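Local structure of dihydrodipicolinate synthase family protein (Sinorhizobium meliloti, 4DNH) at residues Y260-I264 / L276-I282. The protein is of unknown function but folds as a TIM barrel and is probably related to dihydrodipicolinate synthases. Numbering follows the deposited sequence.
Sequences YAELI and LGIFDAI
Tyr260 and Leu276 have the closest CA atoms of the two segments, 8.3 Å apart, so side chains bridge the gap between helix 260-265 and the turn of helix 278-281. Each segment is braced from within: Ile264 N bonds to Tyr260 O, and Ile282 N to Ile278 O. Tyr260 CB points toward 276-282, and with CG between the backbone N and the carbonyl carbon (chi1 56°) the ring lies beside Ile278. Ile278 lays its CG2 methyl over one ring face, a CH-pi contact 4.1 Å from CG2 to the centroid of the Tyr260 ring and 17° off the normal. At the root of the ring, Tyr260 CB rests 3.6 Å from Leu276 CD1. Phe279 CE1 comes obliquely to Tyr260 CD2 at 4.0 Å. Leu276 ends strand 273-276, the eighth and last strand of the TIM (beta/alpha)8 barrel, and helix 278-281 follows; the contact thus joins the helix that follows strand 251-254 to the C-terminal end of the next strand. There Gly277 N hydrogen-bonds a glycerol, probably from crystallisation. Ile264 points CD1 tip to tip at Leu276 CD1, and the same Ile264 methyl meets Phe279 CZ at 3.6 Å. Leu276 CD1 also lies over the centre of the Phe279 ring, joining Ile264, Leu276 and Phe279 in one apolar cluster. At the far end, Ile282 CD1 approaches Tyr260 OH at 3.9 Å, while that buried hydroxyl is hydrogen-bonded to Thr308 OG1. Replacing Tyr260 by an alanine is likely to open a gap beneath Ile278 CG2 and to cost Thr308 OG1 this hydrogen bond.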
ATOM      1  N   TYR A 260       3.783   5.290  10.781  1.00 43.70           N
ATOM      2  CA  TYR A 260       2.477   4.700  11.082  1.00 43.95           C
ATOM      3  C   TYR A 260       2.162   4.431  12.566  1.00 47.79           C
ATOM      4  O   TYR A 260       1.050   4.715  13.024  1.00 50.80           O
ATOM      5  CB  TYR A 260       2.272   3.427  10.250  1.00 40.90           C
ATOM      6  CG  TYR A 260       3.344   2.365  10.413  1.00 39.69           C
ATOM      7  CD1 TYR A 260       4.546   2.433   9.701  1.00 38.06           C
ATOM      8  CD2 TYR A 260       3.145   1.272  11.264  1.00 40.18           C
ATOM      9  CE1 TYR A 260       5.525   1.458   9.851  1.00 37.91           C
ATOM     10  CE2 TYR A 260       4.115   0.290  11.423  1.00 39.22           C
ATOM     11  CZ  TYR A 260       5.308   0.384  10.717  1.00 39.18           C
ATOM     12  OH  TYR A 260       6.277  -0.602  10.878  1.00 39.03           O
ATOM     13  N   ALA A 261       3.113   3.886  13.317  1.00 46.69           N
ATOM     14  CA  ALA A 261       2.861   3.579  14.731  1.00 48.10           C
ATOM     15  C   ALA A 261       2.481   4.836  15.516  1.00 53.44           C
ATOM     16  O   ALA A 261       1.453   4.846  16.199  1.00 55.98           O
ATOM     17  CB  ALA A 261       4.054   2.875  15.365  1.00 46.49           C
ATOM     18  N   GLU A 262       3.299   5.892  15.380  1.00 54.31           N
ATOM     19  CA  GLU A 262       3.072   7.183  16.028  1.00 54.86           C
ATOM     20  C   GLU A 262       1.744   7.806  15.617  1.00 53.63           C
ATOM     21  O   GLU A 262       1.010   8.333  16.467  1.00 56.83           O
ATOM     22  CB  GLU A 262       4.218   8.165  15.727  1.00 56.79           C
ATOM     23  CG  GLU A 262       4.077   9.505  16.445  1.00 61.72           C
ATOM     24  CD  GLU A 262       5.031  10.589  15.949  1.00 69.96           C
ATOM     25  OE1 GLU A 262       6.141  10.250  15.478  1.00 70.91           O
ATOM     26  OE2 GLU A 262       4.675  11.795  16.050  1.00 70.36           O
ATOM     27  N   LEU A 263       1.447   7.753  14.320  1.00 49.22           N
ATOM     28  CA  LEU A 263       0.248   8.383  13.771  1.00 49.29           C
ATOM     29  C   LEU A 263      -1.039   7.631  14.097  1.00 49.68           C
ATOM     30  O   LEU A 263      -2.047   8.263  14.442  1.00 51.55           O
ATOM     31  CB  LEU A 263       0.389   8.588  12.261  1.00 50.28           C
ATOM     32  CG  LEU A 263       1.581   9.435  11.792  1.00 51.69           C
ATOM     33  CD1 LEU A 263       1.864   9.198  10.317  1.00 50.19           C
ATOM     34  CD2 LEU A 263       1.321  10.901  12.065  1.00 52.91           C
ATOM     35  N   ILE A 264      -1.006   6.293  13.995  1.00 48.22           N
ATOM     36  CA  ILE A 264      -2.169   5.448  14.318  1.00 47.17           C
ATOM     37  C   ILE A 264      -2.583   5.601  15.796  1.00 49.97           C
ATOM     38  O   ILE A 264      -3.756   5.817  16.089  1.00 49.43           O
ATOM     39  CB  ILE A 264      -1.956   3.982  13.891  1.00 44.72           C
ATOM     40  CG1 ILE A 264      -1.806   3.904  12.363  1.00 43.06           C
ATOM     41  CG2 ILE A 264      -3.129   3.104  14.295  1.00 44.45           C
ATOM     42  CD1 ILE A 264      -1.307   2.573  11.825  1.00 40.04           C
ATOM     43  N   LEU A 276      -2.044   1.137   4.326  1.00 43.27           N
ATOM     44  CA  LEU A 276      -0.595   1.029   4.276  1.00 41.71           C
ATOM     45  C   LEU A 276      -0.120  -0.175   3.482  1.00 41.04           C
ATOM     46  O   LEU A 276      -0.628  -1.289   3.657  1.00 39.70           O
ATOM     47  CB  LEU A 276      -0.052   0.907   5.704  1.00 41.43           C
ATOM     48  CG  LEU A 276      -0.098   2.155   6.579  1.00 41.19           C
ATOM     49  CD1 LEU A 276       0.019   1.764   8.045  1.00 41.29           C
ATOM     50  CD2 LEU A 276       1.009   3.118   6.188  1.00 40.71           C
ATOM     51  N   GLY A 277       0.883   0.045   2.634  1.00 41.09           N
ATOM     52  CA  GLY A 277       1.607  -1.053   1.997  1.00 38.28           C
ATOM     53  C   GLY A 277       2.412  -1.864   3.008  1.00 38.87           C
ATOM     54  O   GLY A 277       2.616  -3.053   2.810  1.00 39.78           O
ATOM     55  N   ILE A 278       2.861  -1.240   4.103  1.00 38.01           N
ATOM     56  CA  ILE A 278       3.607  -1.991   5.120  1.00 38.82           C
ATOM     57  C   ILE A 278       2.717  -3.024   5.841  1.00 41.52           C
ATOM     58  O   ILE A 278       3.194  -4.076   6.261  1.00 46.24           O
ATOM     59  CB  ILE A 278       4.400  -1.076   6.109  1.00 38.92           C
ATOM     60  CG1 ILE A 278       5.239  -1.899   7.103  1.00 38.30           C
ATOM     61  CG2 ILE A 278       3.477  -0.145   6.886  1.00 41.74           C
ATOM     62  CD1 ILE A 278       6.395  -2.650   6.486  1.00 38.87           C
ATOM     63  N   PHE A 279       1.426  -2.734   5.965  1.00 39.91           N
ATOM     64  CA  PHE A 279       0.505  -3.657   6.623  1.00 39.40           C
ATOM     65  C   PHE A 279       0.332  -4.967   5.869  1.00 42.20           C
ATOM     66  O   PHE A 279      -0.041  -5.982   6.447  1.00 43.34           O
ATOM     67  CB  PHE A 279      -0.828  -2.979   6.892  1.00 38.09           C
ATOM     68  CG  PHE A 279      -0.844  -2.205   8.177  1.00 38.78           C
ATOM     69  CD1 PHE A 279       0.334  -2.001   8.892  1.00 38.33           C
ATOM     70  CD2 PHE A 279      -2.017  -1.658   8.653  1.00 39.68           C
ATOM     71  CE1 PHE A 279       0.335  -1.297  10.068  1.00 40.72           C
ATOM     72  CE2 PHE A 279      -2.028  -0.946   9.832  1.00 41.90           C
ATOM     73  CZ  PHE A 279      -0.850  -0.765  10.546  1.00 43.04           C
ATOM     74  N   ASP A 280       0.620  -4.930   4.576  1.00 42.45           N
ATOM     75  CA  ASP A 280       0.717  -6.121   3.776  1.00 44.13           C
ATOM     76  C   ASP A 280       1.888  -6.980   4.316  1.00 45.00           C
ATOM     77  O   ASP A 280       1.673  -8.115   4.774  1.00 45.80           O
ATOM     78  CB  ASP A 280       0.901  -5.708   2.304  1.00 44.05           C
ATOM     79  CG  ASP A 280       1.377  -6.851   1.410  1.00 43.75           C
ATOM     80  OD1 ASP A 280       2.121  -7.749   1.878  1.00 41.58           O
ATOM     81  OD2 ASP A 280       1.016  -6.829   0.216  1.00 43.27           O
ATOM     82  N   ALA A 281       3.102  -6.421   4.297  1.00 40.95           N
ATOM     83  CA  ALA A 281       4.315  -7.142   4.710  1.00 39.62           C
ATOM     84  C   ALA A 281       4.370  -7.592   6.181  1.00 39.79           C
ATOM     85  O   ALA A 281       5.010  -8.609   6.500  1.00 41.21           O
ATOM     86  CB  ALA A 281       5.552  -6.328   4.363  1.00 40.22           C
ATOM     87  N   ILE A 282       3.715  -6.854   7.076  1.00 38.59           N
ATOM     88  CA  ILE A 282       3.696  -7.234   8.498  1.00 40.54           C
ATOM     89  C   ILE A 282       2.280  -7.545   9.013  1.00 41.86           C
ATOM     90  O   ILE A 282       1.992  -7.426  10.223  1.00 42.72           O
ATOM     91  CB  ILE A 282       4.364  -6.154   9.390  1.00 41.30           C
ATOM     92  CG1 ILE A 282       3.526  -4.871   9.396  1.00 41.39           C
ATOM     93  CG2 ILE A 282       5.803  -5.890   8.948  1.00 38.51           C
ATOM     94  CD1 ILE A 282       4.076  -3.771  10.280  1.00 41.66           C
TER